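Local coordinates for USG-1 protein homolog (Pseudomonas aeruginosa, PDB 2HJS) that probably acts as an NAD(P)-dependent oxidoreductase of the aspartate-semialdehyde dehydrogenase family and forms a dimer, though its exact reaction is not established, at residues A[70-81]-A[92-102]. Residues are numbered along the deposited sequence; the frame is centred on the assembly and turned at random.
Sequences GLAFFAAAAEVS and GCSVIDLSGAL
Ser81 and Asp97 meet because both side chains extend away from their backbone nitrogens: OG of Ser81 lies anti to N, and so does CG of Asp97 (chi1 177°). In the modelled conformer, one of two, Ser81 OG donates to Asp97 OD2 at 2.7 Å, coming from above the carboxylate plane rather than within it. The other oxygen is taken up by Ser99. Its hydroxyl OG reaches the syn lone pair of Asp97 OD1 at 2.7 Å, while Ser99 N approaches OD1 from above the plane (164° at the hydrogen), closing an Asx turn. Two bonds on OD1 therefore hold the buried carboxylate; OD2 adds the Ser81 bond in that conformer and a weak one from Ala101 N.

Below this polar end, strands 71-74 and 94-97 run parallel, 17° apart, as neighbours in the Rossmann-type sheet of the NAD-binding domain; helix 78-90 makes the crossover of the beta-alpha-beta unit. Bonds alternate along the pair: Ala72 N gives to Ser94 O and Ile96 N to Ala72 O, each at 2.8 Å, and Leu98 N to Phe74 O continues the pattern past the strand end. On the helix 78-90 side, Val95 CG1 meets CD1 of the Phe74 ring obliquely at 3.5 Å. The reverse face carries Ile96, whose CD1 touches both Phe73 CE1 (3.8 Å) and Leu71 CD1 (4.0 Å); Leu329 and Leu333 of helix 317-336 cover it. At the opposite end from Asp97, a water bonds Gly92 O and Ser94 OG and, weakly, Gly70 O across the pair; Ser94 OG is also bonded to Phe126 N.

With Ser99 donating twice and Ser81 probably once from the first turn of helix 78-90, the Asp97 carboxylate is probably stabilised as an anion, tying the helix start to the turn after strand 94-97.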
loop_
_atom_site.group_PDB
_atom_site.type_symbol
_atom_site.label_atom_id
_atom_site.label_comp_id
_atom_site.label_asym_id
_atom_site.label_seq_id
_atom_site.Cartn_x
_atom_site.Cartn_y
_atom_site.Cartn_z
ATOM N N GLY A 70 35.898 -18.414 11.357
ATOM C CA GLY A 70 35.083 -18.791 12.505
ATOM C C GLY A 70 33.615 -18.364 12.422
ATOM O O GLY A 70 32.779 -18.915 13.132
ATOM N N LEU A 71 33.306 -17.368 11.588
ATOM C CA LEU A 71 31.938 -16.874 11.364
ATOM C C LEU A 71 31.729 -16.480 9.882
ATOM O O LEU A 71 32.644 -15.906 9.276
ATOM C CB LEU A 71 31.635 -15.655 12.266
ATOM C CG LEU A 71 30.264 -14.931 12.151
ATOM C CD1 LEU A 71 29.061 -15.854 12.518
ATOM C CD2 LEU A 71 30.248 -13.691 13.051
ATOM N N ALA A 72 30.533 -16.783 9.313
ATOM C CA ALA A 72 30.199 -16.446 7.923
ATOM C C ALA A 72 28.805 -15.842 7.829
ATOM O O ALA A 72 27.832 -16.398 8.353
ATOM C CB ALA A 72 30.305 -17.638 7.004
ATOM N N PHE A 73 28.732 -14.690 7.170
ATOM C CA PHE A 73 27.454 -14.097 6.812
ATOM C C PHE A 73 27.144 -14.512 5.392
ATOM O O PHE A 73 27.920 -14.195 4.479
ATOM C CB PHE A 73 27.559 -12.586 6.886
ATOM C CG PHE A 73 27.828 -12.068 8.272
ATOM C CD1 PHE A 73 26.767 -11.853 9.169
ATOM C CD2 PHE A 73 29.132 -11.783 8.687
ATOM C CE1 PHE A 73 27.004 -11.353 10.456
ATOM C CE2 PHE A 73 29.391 -11.286 9.988
ATOM C CZ PHE A 73 28.319 -11.056 10.870
ATOM N N PHE A 74 26.033 -15.226 5.202
ATOM C CA PHE A 74 25.588 -15.606 3.870
ATOM C C PHE A 74 24.516 -14.613 3.404
ATOM O O PHE A 74 23.360 -14.698 3.804
ATOM C CB PHE A 74 25.056 -17.046 3.856
ATOM C CG PHE A 74 26.120 -18.106 3.669
ATOM C CD1 PHE A 74 27.071 -18.361 4.662
ATOM C CD2 PHE A 74 26.163 -18.865 2.496
ATOM C CE1 PHE A 74 28.071 -19.341 4.474
ATOM C CE2 PHE A 74 27.136 -19.853 2.314
ATOM C CZ PHE A 74 28.095 -20.082 3.298
ATOM N N ALA A 75 24.932 -13.666 2.572
ATOM C CA ALA A 75 24.061 -12.637 2.034
ATOM C C ALA A 75 23.948 -12.801 0.518
ATOM O O ALA A 75 23.815 -11.818 -0.211
ATOM C CB ALA A 75 24.621 -11.246 2.389
ATOM N N ALA A 76 24.022 -14.042 0.041
ATOM C CA ALA A 76 23.940 -14.328 -1.400
ATOM C C ALA A 76 22.591 -14.961 -1.779
ATOM O O ALA A 76 21.726 -15.123 -0.932
ATOM C CB ALA A 76 25.098 -15.229 -1.822
ATOM N N ALA A 77 22.420 -15.328 -3.050
ATOM C CA ALA A 77 21.206 -16.034 -3.476
ATOM C C ALA A 77 20.999 -17.281 -2.600
ATOM O O ALA A 77 21.967 -17.846 -2.083
ATOM C CB ALA A 77 21.326 -16.433 -4.936
ATOM N N ALA A 78 19.749 -17.694 -2.438
ATOM C CA ALA A 78 19.404 -18.888 -1.665
ATOM C C ALA A 78 20.105 -20.146 -2.166
ATOM O O ALA A 78 20.463 -21.017 -1.360
ATOM C CB ALA A 78 17.884 -19.090 -1.623
ATOM N N GLU A 79 20.336 -20.239 -3.477
ATOM C CA GLU A 79 21.034 -21.405 -4.021
ATOM C C GLU A 79 22.484 -21.522 -3.517
ATOM O O GLU A 79 22.994 -22.628 -3.285
ATOM C CB GLU A 79 20.950 -21.462 -5.553
ATOM C CG GLU A 79 21.514 -20.237 -6.284
ATOM C CD GLU A 79 21.935 -20.552 -7.728
ATOM O OE1 GLU A 79 23.098 -20.205 -8.098
ATOM O OE2 GLU A 79 21.119 -21.164 -8.479
ATOM N N VAL A 80 23.137 -20.375 -3.336
ATOM C CA VAL A 80 24.477 -20.345 -2.740
ATOM C C VAL A 80 24.452 -20.884 -1.291
ATOM O O VAL A 80 25.322 -21.653 -0.902
ATOM C CB VAL A 80 25.136 -18.941 -2.846
ATOM C CG1 VAL A 80 26.508 -18.933 -2.179
ATOM C CG2 VAL A 80 25.253 -18.516 -4.308
ATOM N N SER A 81 23.453 -20.474 -0.515
ATOM C CA SER A 81 23.279 -20.989 0.837
ATOM C C SER A 81 23.057 -22.508 0.850
ATOM O O SER A 81 23.694 -23.216 1.625
ATOM C CB SER A 81 22.115 -20.290 1.530
ATOM O OG SER A 81 21.890 -20.860 2.807
ATOM N N GLY A 92 33.261 -25.882 10.817
ATOM C CA GLY A 92 33.507 -25.309 12.179
ATOM C C GLY A 92 33.078 -23.864 12.205
ATOM O O GLY A 92 33.101 -23.191 13.251
ATOM N N CYS A 93 32.625 -23.401 11.045
ATOM C CA CYS A 93 32.294 -22.023 10.857
ATOM C C CYS A 93 30.807 -21.772 11.185
ATOM O O CYS A 93 29.921 -22.437 10.644
ATOM C CB CYS A 93 32.692 -21.630 9.418
ATOM S SG CYS A 93 32.072 -19.956 8.923
ATOM N N SER A 94 30.533 -20.824 12.087
ATOM C CA SER A 94 29.171 -20.499 12.449
ATOM C C SER A 94 28.574 -19.697 11.296
ATOM O O SER A 94 29.250 -18.865 10.685
ATOM C CB SER A 94 29.128 -19.665 13.724
ATOM O OG SER A 94 29.264 -20.461 14.878
ATOM N N VAL A 95 27.315 -19.944 10.986
ATOM C CA VAL A 95 26.727 -19.334 9.799
ATOM C C VAL A 95 25.531 -18.517 10.166
ATOM O O VAL A 95 24.638 -18.987 10.888
ATOM C CB VAL A 95 26.360 -20.405 8.746
ATOM C CG1 VAL A 95 25.629 -19.788 7.560
ATOM C CG2 VAL A 95 27.609 -21.121 8.278
ATOM N N ILE A 96 25.493 -17.290 9.660
ATOM C CA ILE A 96 24.265 -16.518 9.684
ATOM C C ILE A 96 23.790 -16.340 8.239
ATOM O O ILE A 96 24.449 -15.658 7.450
ATOM C CB ILE A 96 24.441 -15.163 10.381
ATOM C CG1 ILE A 96 24.736 -15.366 11.869
ATOM C CG2 ILE A 96 23.175 -14.272 10.225
ATOM C CD1 ILE A 96 25.463 -14.182 12.447
ATOM N N ASP A 97 22.663 -16.967 7.898
ATOM C CA ASP A 97 22.181 -16.981 6.530
ATOM C C ASP A 97 21.014 -16.012 6.347
ATOM O O ASP A 97 19.975 -16.184 6.953
ATOM C CB ASP A 97 21.730 -18.400 6.160
ATOM C CG ASP A 97 21.138 -18.492 4.742
ATOM O OD1 ASP A 97 21.420 -17.607 3.895
ATOM O OD2 ASP A 97 20.371 -19.454 4.481
ATOM N N LEU A 98 21.190 -14.997 5.507
ATOM C CA LEU A 98 20.167 -13.982 5.336
ATOM C C LEU A 98 19.111 -14.378 4.277
ATOM O O LEU A 98 18.130 -13.690 4.121
ATOM C CB LEU A 98 20.797 -12.633 4.990
ATOM C CG LEU A 98 21.653 -11.909 6.075
ATOM C CD1 LEU A 98 23.075 -12.525 6.341
ATOM C CD2 LEU A 98 21.836 -10.490 5.691
ATOM N N SER A 99 19.325 -15.484 3.566
ATOM C CA SER A 99 18.467 -15.852 2.440
ATOM C C SER A 99 17.271 -16.685 2.897
ATOM O O SER A 99 16.332 -16.883 2.149
ATOM C CB SER A 99 19.271 -16.640 1.416
ATOM O OG SER A 99 19.586 -17.907 1.941
ATOM N N GLY A 100 17.323 -17.182 4.131
ATOM C CA GLY A 100 16.271 -18.070 4.653
ATOM C C GLY A 100 16.161 -19.444 3.999
ATOM O O GLY A 100 15.170 -20.164 4.219
ATOM N N ALA A 101 17.180 -19.821 3.219
ATOM C CA ALA A 101 17.137 -21.022 2.381
ATOM C C ALA A 101 16.943 -22.301 3.174
ATOM O O ALA A 101 16.438 -23.278 2.631
ATOM C CB ALA A 101 18.402 -21.132 1.544
ATOM N N LEU A 102 17.354 -22.295 4.444
ATOM C CA LEU A 102 17.376 -23.511 5.271
ATOM C C LEU A 102 16.407 -23.469 6.456
ATOM O O LEU A 102 16.504 -24.287 7.394
ATOM C CB LEU A 102 18.798 -23.802 5.751
ATOM C CG LEU A 102 19.836 -23.914 4.631
ATOM C CD1 LEU A 102 21.197 -23.910 5.223
ATOM C CD2 LEU A 102 19.620 -25.166 3.758
HETATM O O HOH W 1 31.886 -21.137 15.417
#